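Local coordinates for protein endo-xylogalacturonan hydrolase A (PDB 4C2L) that hydrolyses the xylose-substituted galacturonan backbone of xylogalacturonan, a component of the hairy regions of pectin, as a secreted glycoside hydrolase of family 28, at residues Cys19-Gly24 against Ile48-Gly53; Gln73-Leu78 against Ser106-Gly111; Thr29-Ala34 against Ser54-Asn59; Ala34-Leu39 against Ser60-Gly65. One frame throughout, in Å; residues are numbered along the deposited sequence.

Contact 1 (Cys19-Gly24 against Ile48-Gly53); sequences CTPTAG and IVFPEG. With MAN (alpha-D-mannopyranose), chain C.
Pro21 turns its ring across two apolar side chains of strand 48-50, meeting each at about a right angle: its CG lies 3.8 Å from Phe50 CE1 and 4.0 Å from Ile48 CG2. That CG2 stands anti to the Ile48 backbone N, leaving CG1 near Cys19 CB. On the other side of the strand, Thr20 places its methyl CG2 3.8 Å from Pro51 CG, and its OG1, beside its own backbone N, carries the sugar. The O-linked mannose, bonded from Thr20 OG1 to MAN C1 at 1.4 Å, leans over Val49 and Pro51, with Pro51 CG 3.9 Å from MAN C6. The backbones run parallel only briefly, as Cys19 pairs with Ile48. Val49 N donates to Cys19 O over 2.9 Å, nearly along the C=O axis, and Ile48 CA adds a C-H···O contact to the same oxygen. Strand 18-19 thus adds an outer parallel strand beside 47-50, at the N-terminal end of the parallel beta-helix. Pro21, Ile48 and Phe50 pack against helix 32-42, whereas Thr20, Val49 and Pro51 lie beside the glycan; one backbone hydrogen bond between the segments is backed by apolar packing, while covalent bonds of Cys19 and Thr20 lead to Cys42 and the sugar.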
loop_
_atom_site.group_PDB
_atom_site.type_symbol
_atom_site.label_atom_id
_atom_site.label_comp_id
_atom_site.label_asym_id
_atom_site.label_seq_id
_atom_site.Cartn_x
_atom_site.Cartn_y
_atom_site.Cartn_z
ATOM N N CYS A 19 31.335 4.334 3.810
ATOM C CA CYS A 19 31.386 3.991 5.232
ATOM C C CYS A 19 30.707 2.641 5.417
ATOM O O CYS A 19 29.634 2.408 4.852
ATOM C CB CYS A 19 30.612 5.041 6.052
ATOM S SG CYS A 19 31.446 6.633 6.327
ATOM N N THR A 20 31.308 1.759 6.208
ATOM C CA THR A 20 30.639 0.524 6.595
ATOM C C THR A 20 30.335 0.563 8.084
ATOM O O THR A 20 31.261 0.541 8.889
ATOM C CB THR A 20 31.503 -0.709 6.280
ATOM O OG1 THR A 20 31.817 -0.693 4.885
ATOM C CG2 THR A 20 30.780 -2.012 6.643
ATOM N N PRO A 21 29.043 0.585 8.463
ATOM C CA PRO A 21 28.739 0.656 9.902
ATOM C C PRO A 21 29.262 -0.550 10.648
ATOM O O PRO A 21 29.195 -1.676 10.147
ATOM C CB PRO A 21 27.206 0.644 9.965
ATOM C CG PRO A 21 26.733 0.840 8.561
ATOM C CD PRO A 21 27.834 0.463 7.627
ATOM N N THR A 22 29.762 -0.312 11.855
ATOM C CA THR A 22 30.232 -1.391 12.713
ATOM C C THR A 22 29.075 -2.261 13.171
ATOM O O THR A 22 28.132 -1.770 13.770
ATOM C CB THR A 22 30.948 -0.817 13.951
ATOM O OG1 THR A 22 31.981 0.065 13.508
ATOM C CG2 THR A 22 31.548 -1.935 14.784
ATOM N N ALA A 23 29.141 -3.549 12.857
ATOM C CA ALA A 23 28.139 -4.498 13.300
ATOM C C ALA A 23 28.533 -5.007 14.688
ATOM O O ALA A 23 29.638 -5.525 14.870
ATOM C CB ALA A 23 28.033 -5.650 12.302
ATOM N N GLY A 24 27.640 -4.850 15.665
ATOM C CA GLY A 24 27.892 -5.306 17.038
ATOM C C GLY A 24 27.872 -6.817 17.177
ATOM O O GLY A 24 28.468 -7.373 18.121
ATOM N N ILE A 48 26.982 4.281 2.097
ATOM C CA ILE A 48 26.998 3.447 3.280
ATOM C C ILE A 48 26.707 2.017 2.833
ATOM O O ILE A 48 25.788 1.775 2.051
ATOM C CB ILE A 48 25.943 3.960 4.286
ATOM C CG1 ILE A 48 26.438 5.270 4.927
ATOM C CG2 ILE A 48 25.616 2.918 5.330
ATOM C CD1 ILE A 48 26.169 6.504 4.081
ATOM N N VAL A 49 27.510 1.075 3.306
ATOM C CA VAL A 49 27.412 -0.310 2.848
ATOM C C VAL A 49 27.111 -1.253 4.012
ATOM O O VAL A 49 27.815 -1.260 5.018
ATOM C CB VAL A 49 28.719 -0.767 2.137
ATOM C CG1 VAL A 49 28.672 -2.260 1.824
ATOM C CG2 VAL A 49 28.943 0.046 0.861
ATOM N N PHE A 50 26.049 -2.042 3.878
ATOM C CA PHE A 50 25.834 -3.168 4.762
ATOM C C PHE A 50 26.257 -4.396 3.966
ATOM O O PHE A 50 25.530 -4.804 3.053
ATOM C CB PHE A 50 24.351 -3.285 5.135
ATOM C CG PHE A 50 23.811 -2.085 5.851
ATOM C CD1 PHE A 50 23.912 -1.995 7.232
ATOM C CD2 PHE A 50 23.181 -1.064 5.157
ATOM C CE1 PHE A 50 23.405 -0.894 7.907
ATOM C CE2 PHE A 50 22.672 0.046 5.827
ATOM C CZ PHE A 50 22.780 0.124 7.209
ATOM N N PRO A 51 27.432 -4.985 4.287
ATOM C CA PRO A 51 27.988 -6.020 3.422
ATOM C C PRO A 51 27.159 -7.286 3.289
ATOM O O PRO A 51 26.436 -7.676 4.196
ATOM C CB PRO A 51 29.313 -6.389 4.120
ATOM C CG PRO A 51 29.666 -5.173 4.907
ATOM C CD PRO A 51 28.331 -4.693 5.418
ATOM N N GLU A 52 27.328 -7.955 2.151
ATOM C CA GLU A 52 26.728 -9.263 1.952
ATOM C C GLU A 52 27.122 -10.221 3.090
ATOM O O GLU A 52 28.279 -10.257 3.514
ATOM C CB GLU A 52 27.129 -9.813 0.569
ATOM C CG GLU A 52 26.543 -11.173 0.227
ATOM C CD GLU A 52 27.551 -12.313 0.361
ATOM O OE1 GLU A 52 28.644 -12.100 0.944
ATOM O OE2 GLU A 52 27.256 -13.430 -0.133
ATOM N N GLY A 53 26.142 -10.957 3.596
ATOM C CA GLY A 53 26.345 -11.914 4.673
ATOM C C GLY A 53 26.346 -11.301 6.064
ATOM O O GLY A 53 26.487 -12.022 7.048
HETATM C C1 MAN C . 33.244 -0.859 4.694
HETATM C C2 MAN C . 33.501 -0.193 3.344
HETATM C C3 MAN C . 32.872 -0.993 2.206
HETATM C C4 MAN C . 33.234 -2.473 2.297
HETATM C C5 MAN C . 32.946 -3.019 3.708
HETATM C C6 MAN C . 33.362 -4.475 3.885
HETATM O O2 MAN C . 34.900 -0.100 3.132
HETATM O O3 MAN C . 33.316 -0.445 0.979
HETATM O O4 MAN C . 32.489 -3.176 1.331
HETATM O O5 MAN C . 33.626 -2.228 4.667
HETATM O O6 MAN C . 34.776 -4.556 3.918
#

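Contact 2 (Gln73-Leu78 against Ser106-Gly111); sequences QVEGLL and SLTGSG
The carboxylate of Glu75 is gripped by the loop Ser106-Gly111 at a corner between successive coils of the parallel beta-helix. Its OE1 accepts three hydrogen bonds: from Thr108 OG1 at 2.6 Å, on the anti side and tilted from the carboxylate plane, from Ser106 OG at 2.8 Å, and from Thr108 N. Ser106 OG and Thr108 N reach it from opposite faces of the plane, Thr108 OG1 on the same side as Thr108 N. Its other oxygen, OE2, takes Leu107 N at 2.8 Å through the syn lone pair. Four donors therefore fix the rotation of a buried acid, which would probably favour its charged form. The side chain reaches them by bending at chi2 (-60°). The loop organises its own donors: Ser106 OG receives Gly111 N and, weakly, Gly109 N, while Thr108 OG1 accepts from Ser110 N in an ST turn. Further out, the backbones lie close, and Val74 O and Gly76 O both receive C-H···O contacts from Gly111 CA. Backbone hydrogen bonds continue on both sides of the corner, Val74 with Arg105 and Gly76 with Val112. Farther toward the surface, the extended Gln73 side chain, whose NE2 is hydrogen-bonded to Asp71, crosses the end of Leu107, with Gln73 NE2 3.7 Å from Leu107 CD1.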
loop_
_atom_site.group_PDB
_atom_site.type_symbol
_atom_site.label_atom_id
_atom_site.label_comp_id
_atom_site.label_asym_id
_atom_site.label_seq_id
_atom_site.Cartn_x
_atom_site.Cartn_y
_atom_site.Cartn_z
ATOM N N GLN A 73 23.578 1.004 0.545
ATOM C CA GLN A 73 23.587 -0.318 -0.096
ATOM C C GLN A 73 23.384 -1.402 0.945
ATOM O O GLN A 73 24.265 -1.703 1.760
ATOM C CB GLN A 73 24.876 -0.524 -0.903
ATOM C CG GLN A 73 25.108 0.619 -1.881
ATOM C CD GLN A 73 26.398 0.495 -2.676
ATOM O OE1 GLN A 73 27.185 -0.450 -2.484
ATOM N NE2 GLN A 73 26.631 1.465 -3.558
ATOM N N VAL A 74 22.193 -1.982 0.930
ATOM C CA VAL A 74 21.841 -3.013 1.895
ATOM C C VAL A 74 22.037 -4.357 1.213
ATOM O O VAL A 74 21.231 -4.737 0.351
ATOM C CB VAL A 74 20.381 -2.851 2.369
ATOM C CG1 VAL A 74 20.048 -3.867 3.462
ATOM C CG2 VAL A 74 20.121 -1.411 2.836
ATOM N N GLU A 75 23.116 -5.065 1.559
ATOM C CA GLU A 75 23.335 -6.408 0.992
ATOM C C GLU A 75 23.160 -7.505 2.031
ATOM O O GLU A 75 23.058 -8.683 1.692
ATOM C CB GLU A 75 24.716 -6.513 0.320
ATOM C CG GLU A 75 25.082 -5.308 -0.536
ATOM C CD GLU A 75 24.103 -5.059 -1.681
ATOM O OE1 GLU A 75 23.317 -5.962 -2.015
ATOM O OE2 GLU A 75 24.131 -3.961 -2.247
ATOM N N GLY A 76 23.095 -7.108 3.301
ATOM C CA GLY A 76 22.898 -8.051 4.387
ATOM C C GLY A 76 21.500 -7.960 4.962
ATOM O O GLY A 76 20.568 -7.462 4.314
ATOM N N LEU A 77 21.374 -8.426 6.198
ATOM C CA LEU A 77 20.101 -8.467 6.903
ATOM C C LEU A 77 20.051 -7.336 7.925
ATOM O O LEU A 77 20.970 -7.193 8.728
ATOM C CB LEU A 77 19.971 -9.811 7.634
ATOM C CG LEU A 77 18.750 -9.988 8.574
ATOM C CD1 LEU A 77 17.437 -9.750 7.816
ATOM C CD2 LEU A 77 18.778 -11.363 9.225
ATOM N N LEU A 78 19.010 -6.506 7.855
ATOM C CA LEU A 78 18.745 -5.519 8.907
ATOM C C LEU A 78 17.560 -6.058 9.659
ATOM O O LEU A 78 16.448 -6.110 9.117
ATOM C CB LEU A 78 18.390 -4.144 8.316
ATOM C CG LEU A 78 19.352 -3.521 7.296
ATOM C CD1 LEU A 78 18.973 -2.089 6.947
ATOM C CD2 LEU A 78 20.776 -3.567 7.802
ATOM N N SER A 106 19.443 -2.718 -2.631
ATOM C CA SER A 106 20.334 -3.859 -2.619
ATOM C C SER A 106 20.835 -4.034 -4.040
ATOM O O SER A 106 20.035 -4.210 -4.958
ATOM C CB SER A 106 19.633 -5.135 -2.146
ATOM O OG SER A 106 20.542 -6.231 -2.233
ATOM N N LEU A 107 22.144 -3.917 -4.227
ATOM C CA LEU A 107 22.723 -4.069 -5.566
ATOM C C LEU A 107 23.000 -5.535 -5.895
ATOM O O LEU A 107 23.108 -5.901 -7.065
ATOM C CB LEU A 107 23.969 -3.187 -5.741
ATOM C CG LEU A 107 23.725 -1.673 -5.844
ATOM C CD1 LEU A 107 25.042 -0.902 -5.936
ATOM C CD2 LEU A 107 22.816 -1.341 -7.033
ATOM N N THR A 108 23.092 -6.381 -4.875
ATOM C CA THR A 108 23.252 -7.822 -5.110
ATOM C C THR A 108 21.918 -8.531 -5.204
ATOM O O THR A 108 21.822 -9.625 -5.781
ATOM C CB THR A 108 24.073 -8.518 -4.004
ATOM O OG1 THR A 108 23.345 -8.460 -2.767
ATOM C CG2 THR A 108 25.446 -7.864 -3.843
ATOM N N GLY A 109 20.892 -7.929 -4.605
ATOM C CA GLY A 109 19.594 -8.573 -4.438
ATOM C C GLY A 109 19.456 -9.407 -3.171
ATOM O O GLY A 109 18.414 -10.027 -2.954
ATOM N N SER A 110 20.498 -9.446 -2.340
ATOM C CA SER A 110 20.490 -10.277 -1.139
ATOM C C SER A 110 20.012 -9.525 0.098
ATOM O O SER A 110 19.788 -10.140 1.141
ATOM C CB SER A 110 21.876 -10.880 -0.884
ATOM O OG SER A 110 22.312 -11.600 -2.024
ATOM N N GLY A 111 19.873 -8.204 -0.025
ATOM C CA GLY A 111 19.493 -7.373 1.137
ATOM C C GLY A 111 18.085 -7.646 1.642
ATOM O O GLY A 111 17.140 -7.760 0.855
#

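Contact 3 (Thr29-Ala34 against Ser54-Asn59); sequences TDDVPA and STYYLN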
loop_
_atom_site.group_PDB
_atom_site.type_symbol
_atom_site.label_atom_id
_atom_site.label_comp_id
_atom_site.label_asym_id
_atom_site.label_seq_id
_atom_site.Cartn_x
_atom_site.Cartn_y
_atom_site.Cartn_z
ATOM N N THR A 29 22.607 -5.826 21.399
ATOM C CA THR A 29 23.292 -4.559 21.154
ATOM C C THR A 29 22.670 -3.848 19.968
ATOM O O THR A 29 22.653 -4.384 18.861
ATOM C CB THR A 29 24.799 -4.763 20.930
ATOM O OG1 THR A 29 25.356 -5.338 22.115
ATOM C CG2 THR A 29 25.491 -3.433 20.654
ATOM N N ASP A 30 22.172 -2.639 20.215
ATOM C CA ASP A 30 21.534 -1.851 19.162
ATOM C C ASP A 30 22.616 -1.324 18.207
ATOM O O ASP A 30 23.564 -0.661 18.647
ATOM C CB ASP A 30 20.781 -0.691 19.817
ATOM C CG ASP A 30 19.817 -0.014 18.867
ATOM O OD1 ASP A 30 19.797 -0.363 17.664
ATOM O OD2 ASP A 30 19.068 0.853 19.354
ATOM N N ASP A 31 22.492 -1.642 16.908
ATOM C CA ASP A 31 23.414 -1.134 15.893
ATOM C C ASP A 31 23.009 0.212 15.302
ATOM O O ASP A 31 23.752 0.795 14.507
ATOM C CB ASP A 31 23.569 -2.150 14.741
ATOM C CG ASP A 31 24.315 -3.406 15.163
ATOM O OD1 ASP A 31 25.251 -3.315 15.996
ATOM O OD2 ASP A 31 23.975 -4.498 14.649
ATOM N N VAL A 32 21.824 0.704 15.655
ATOM C CA VAL A 32 21.346 1.968 15.082
ATOM C C VAL A 32 22.358 3.127 15.238
ATOM O O VAL A 32 22.619 3.829 14.278
ATOM C CB VAL A 32 19.932 2.330 15.589
ATOM C CG1 VAL A 32 19.570 3.776 15.276
ATOM C CG2 VAL A 32 18.893 1.392 14.966
ATOM N N PRO A 33 22.969 3.298 16.431
ATOM C CA PRO A 33 23.909 4.439 16.499
ATOM C C PRO A 33 25.084 4.326 15.531
ATOM O O PRO A 33 25.468 5.325 14.919
ATOM C CB PRO A 33 24.388 4.405 17.957
ATOM C CG PRO A 33 23.196 3.866 18.683
ATOM C CD PRO A 33 22.647 2.779 17.774
ATOM N N ALA A 34 25.638 3.121 15.385
ATOM C CA ALA A 34 26.708 2.883 14.418
ATOM C C ALA A 34 26.266 3.207 12.999
ATOM O O ALA A 34 27.042 3.768 12.216
ATOM C CB ALA A 34 27.199 1.441 14.492
ATOM N N SER A 54 26.209 -9.979 6.158
ATOM C CA SER A 54 26.167 -9.317 7.476
ATOM C C SER A 54 24.765 -9.369 8.095
ATOM O O SER A 54 23.771 -9.564 7.384
ATOM C CB SER A 54 26.685 -7.876 7.396
ATOM O OG SER A 54 25.822 -7.046 6.629
ATOM N N THR A 55 24.690 -9.228 9.418
ATOM C CA THR A 55 23.411 -9.049 10.114
ATOM C C THR A 55 23.560 -7.883 11.091
ATOM O O THR A 55 24.468 -7.876 11.938
ATOM C CB THR A 55 22.944 -10.314 10.875
ATOM O OG1 THR A 55 22.751 -11.401 9.950
ATOM C CG2 THR A 55 21.614 -10.059 11.583
ATOM N N TYR A 56 22.682 -6.903 10.948
ATOM C CA TYR A 56 22.642 -5.762 11.861
ATOM C C TYR A 56 21.345 -5.826 12.646
ATOM O O TYR A 56 20.309 -6.209 12.101
ATOM C CB TYR A 56 22.708 -4.452 11.082
ATOM C CG TYR A 56 24.070 -4.185 10.472
ATOM C CD1 TYR A 56 24.490 -4.862 9.320
ATOM C CD2 TYR A 56 24.937 -3.266 11.051
ATOM C CE1 TYR A 56 25.738 -4.620 8.765
ATOM C CE2 TYR A 56 26.190 -3.022 10.517
ATOM C CZ TYR A 56 26.583 -3.697 9.372
ATOM O OH TYR A 56 27.821 -3.439 8.838
ATOM N N TYR A 57 21.414 -5.459 13.926
ATOM C CA TYR A 57 20.284 -5.542 14.834
ATOM C C TYR A 57 19.853 -4.131 15.120
ATOM O O TYR A 57 20.623 -3.343 15.652
ATOM C CB TYR A 57 20.676 -6.272 16.134
ATOM C CG TYR A 57 21.054 -7.686 15.821
ATOM C CD1 TYR A 57 20.065 -8.649 15.600
ATOM C CD2 TYR A 57 22.393 -8.049 15.680
ATOM C CE1 TYR A 57 20.403 -9.957 15.287
ATOM C CE2 TYR A 57 22.749 -9.355 15.349
ATOM C CZ TYR A 57 21.748 -10.297 15.162
ATOM O OH TYR A 57 22.080 -11.590 14.823
ATOM N N LEU A 58 18.631 -3.803 14.719
ATOM C CA LEU A 58 18.159 -2.441 14.843
ATOM C C LEU A 58 17.114 -2.443 15.940
ATOM O O LEU A 58 16.007 -2.938 15.750
ATOM C CB LEU A 58 17.561 -1.971 13.509
ATOM C CG LEU A 58 18.558 -1.606 12.385
ATOM C CD1 LEU A 58 19.479 -2.734 12.000
ATOM C CD2 LEU A 58 17.770 -1.168 11.161
ATOM N N ASN A 59 17.462 -1.906 17.099
ATOM C CA ASN A 59 16.579 -2.036 18.260
ATOM C C ASN A 59 15.856 -0.733 18.612
ATOM O O ASN A 59 15.270 -0.592 19.707
ATOM C CB ASN A 59 17.379 -2.546 19.457
ATOM C CG ASN A 59 17.959 -3.922 19.224
ATOM O OD1 ASN A 59 17.546 -4.633 18.305
ATOM N ND2 ASN A 59 18.939 -4.305 20.052
HETATM O O HOH W 1 25.374 -6.687 14.256
#
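The turn leading into helix 32-42 meets strand 55-58 almost at right angles, 85° between the short segments, and Asp31 N donates to Tyr57 O at 2.8 Å. Asp31 answers with its side chain: OD2 accepts from Tyr57 N over 2.8 Å, on the anti side and 27° out of the carboxylate plane, so the residue holds both the N-H and the C=O of Tyr57. Its CG lies beside its own backbone N, which sends the carboxylate along the strand, where OD2 also approaches Tyr56 CA and lies 2.6 Å from a water also within hydrogen-bonding distance of Thr55 O. The other oxygen, OD1, is bound by Gly24 N. Asp30 precedes the turn into the helix and makes a capping bond. With CG anti to the backbone N (chi1 -166°), its OD1 accepts from Val32 N at 3.0 Å and from Asn59 N at 2.9 Å, the two donors arriving from opposite faces of the carboxylate. This joins the helix that closes the N-terminal end of the parallel beta-helix to a strand of its first coil. The Asn59 side chain runs alongside Asp30, pointing the other way, its CB 3.6 Å from Asp30 CG, and its amide ND2 is hydrogen-bonded to Ser27 O, while Asp30 OD2 binds Ser60 OG. Behind this polar layer Val32 CG2 rests 3.9 Å from Leu58 CB, the two side chains crossing at about a right angle.

Contact 4 (Ala34-Leu39 against Ser60-Gly65); sequences AITEAL and SVLDLG
Helix 32-42 lies across the open N-terminal end of the parallel beta-helix, and here its Ile35, Thr36 and Leu39 settle on the chain that turns through short strand 62-63. Leu62 provides one anchor. Its side chain leaves with CG anti to the backbone N (chi1 175°), and CD1 enters between two helix residues, 3.6 Å from Ile35 CG2 and 3.8 Å from Thr36 CG2. Against Ile35 the leucine crosses at about a right angle; it lies antiparallel beside the threonine side chain. The threonine methyl, CG2, also approaches Asp63 O at 3.5 Å, while its hydroxyl OG1 turns back to the helix, where Val32 O and Pro33 O are weak, alternative or shared partners. One turn further on, Leu39 uses its CD2 branch alone, touching Leu64 O at 3.5 Å and Leu64 CD2 at 3.9 Å. Contact across the segments is thus carried by methyl groups set against methyls and backbone carbonyls. The receiving chain is shaped separately: Asp63 OD1 accepts from Gly65 N at 2.9 Å, an Asx turn. Beyond the pair, Ile35 also reaches Phe50, and Leu39 reaches Ile48 and Ile72, while Leu64 packs on Ile72 too, so the same helix face touches strands 47-50 and 70-74 as well. An amphipathic helix shielding the end of the apolar stack inside the coils in this way is typical of the N-terminal cap of right-handed parallel beta-helices such as the polygalacturonases of family 28.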
loop_
_atom_site.group_PDB
_atom_site.type_symbol
_atom_site.label_atom_id
_atom_site.label_comp_id
_atom_site.label_asym_id
_atom_site.label_seq_id
_atom_site.Cartn_x
_atom_site.Cartn_y
_atom_site.Cartn_z
ATOM N N ALA A 34 25.638 3.121 15.385
ATOM C CA ALA A 34 26.708 2.883 14.418
ATOM C C ALA A 34 26.266 3.207 12.999
ATOM O O ALA A 34 27.042 3.768 12.216
ATOM C CB ALA A 34 27.199 1.441 14.492
ATOM N N ILE A 35 25.024 2.850 12.675
ATOM C CA ILE A 35 24.471 3.122 11.355
ATOM C C ILE A 35 24.281 4.628 11.107
ATOM O O ILE A 35 24.681 5.147 10.062
ATOM C CB ILE A 35 23.151 2.347 11.135
ATOM C CG1 ILE A 35 23.411 0.833 11.209
ATOM C CG2 ILE A 35 22.501 2.759 9.820
ATOM C CD1 ILE A 35 22.153 -0.023 11.335
ATOM N N THR A 36 23.695 5.345 12.064
ATOM C CA THR A 36 23.488 6.778 11.846
ATOM C C THR A 36 24.794 7.549 11.877
ATOM O O THR A 36 24.910 8.575 11.221
ATOM C CB THR A 36 22.448 7.400 12.799
ATOM O OG1 THR A 36 22.854 7.157 14.152
ATOM C CG2 THR A 36 21.068 6.768 12.544
ATOM N N GLU A 37 25.786 7.063 12.610
ATOM C CA GLU A 37 27.088 7.732 12.580
ATOM C C GLU A 37 27.729 7.550 11.206
ATOM O O GLU A 37 28.299 8.497 10.668
ATOM C CB GLU A 37 28.015 7.248 13.690
ATOM C CG GLU A 37 29.175 8.209 13.963
ATOM C CD GLU A 37 30.284 8.075 12.940
ATOM O OE1 GLU A 37 30.482 6.935 12.440
ATOM O OE2 GLU A 37 30.949 9.098 12.633
ATOM N N ALA A 38 27.616 6.345 10.642
ATOM C CA ALA A 38 28.111 6.095 9.286
ATOM C C ALA A 38 27.394 6.991 8.278
ATOM O O ALA A 38 28.035 7.593 7.402
ATOM C CB ALA A 38 27.939 4.624 8.911
ATOM N N LEU A 39 26.072 7.104 8.408
ATOM C CA LEU A 39 25.299 7.983 7.535
ATOM C C LEU A 39 25.699 9.445 7.715
ATOM O O LEU A 39 25.835 10.186 6.746
ATOM C CB LEU A 39 23.786 7.798 7.740
ATOM C CG LEU A 39 22.923 8.273 6.565
ATOM C CD1 LEU A 39 23.153 7.404 5.328
ATOM C CD2 LEU A 39 21.445 8.260 6.932
ATOM N N SER A 60 15.875 0.196 17.662
ATOM C CA SER A 60 15.236 1.497 17.818
ATOM C C SER A 60 14.951 2.073 16.445
ATOM O O SER A 60 15.359 1.485 15.428
ATOM C CB SER A 60 16.162 2.426 18.602
ATOM O OG SER A 60 17.407 2.566 17.942
ATOM N N VAL A 61 14.262 3.215 16.400
ATOM C CA VAL A 61 13.971 3.873 15.117
ATOM C C VAL A 61 15.271 4.207 14.389
ATOM O O VAL A 61 16.186 4.762 15.005
ATOM C CB VAL A 61 13.198 5.180 15.342
ATOM C CG1 VAL A 61 13.056 5.953 14.027
ATOM C CG2 VAL A 61 11.836 4.880 15.968
ATOM N N LEU A 62 15.352 3.866 13.106
ATOM C CA LEU A 62 16.497 4.242 12.268
ATOM C C LEU A 62 16.117 5.468 11.461
ATOM O O LEU A 62 15.256 5.405 10.585
ATOM C CB LEU A 62 16.867 3.106 11.304
ATOM C CG LEU A 62 17.978 3.407 10.296
ATOM C CD1 LEU A 62 19.257 3.835 10.998
ATOM C CD2 LEU A 62 18.235 2.177 9.428
ATOM N N ASP A 63 16.751 6.587 11.779
ATOM C CA ASP A 63 16.423 7.845 11.141
ATOM C C ASP A 63 17.464 8.121 10.061
ATOM O O ASP A 63 18.662 8.160 10.350
ATOM C CB ASP A 63 16.411 8.955 12.199
ATOM C CG ASP A 63 15.806 10.231 11.683
ATOM O OD1 ASP A 63 16.369 10.782 10.715
ATOM O OD2 ASP A 63 14.773 10.686 12.239
ATOM N N LEU A 64 17.014 8.265 8.821
ATOM C CA LEU A 64 17.924 8.443 7.679
ATOM C C LEU A 64 18.116 9.913 7.291
ATOM O O LEU A 64 18.613 10.219 6.198
ATOM C CB LEU A 64 17.438 7.627 6.471
ATOM C CG LEU A 64 17.330 6.112 6.694
ATOM C CD1 LEU A 64 16.971 5.418 5.375
ATOM C CD2 LEU A 64 18.621 5.537 7.270
ATOM N N GLY A 65 17.781 10.806 8.213
ATOM C CA GLY A 65 17.747 12.233 7.910
ATOM C C GLY A 65 19.060 12.867 7.486
ATOM O O GLY A 65 19.047 13.914 6.855
#

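Overall arrangement
All four contacts gather at the N-terminal end of the beta-helix. Contacts 3 and 4 use the same helix 32-42, its polar start in contact 3 and its apolar face in contact 4, which is the more buried; their centres are about 9 Å apart. Contacts 1 and 2 involve the neighbouring strands 47-50 and 70-74, contact 1 pairing the first with the N-terminal strand and contact 2 tying the corner after the second to the partly exposed loop 106-111. Chemistry follows place: carboxylates hold backbone N-H groups in contacts 2 and 3, whereas methyls and rings dominate contacts 1 and 4. Contact 1 meets contact 3 through Pro21 O and Tyr56 OH, and contact 4 through Ile48 and Leu39.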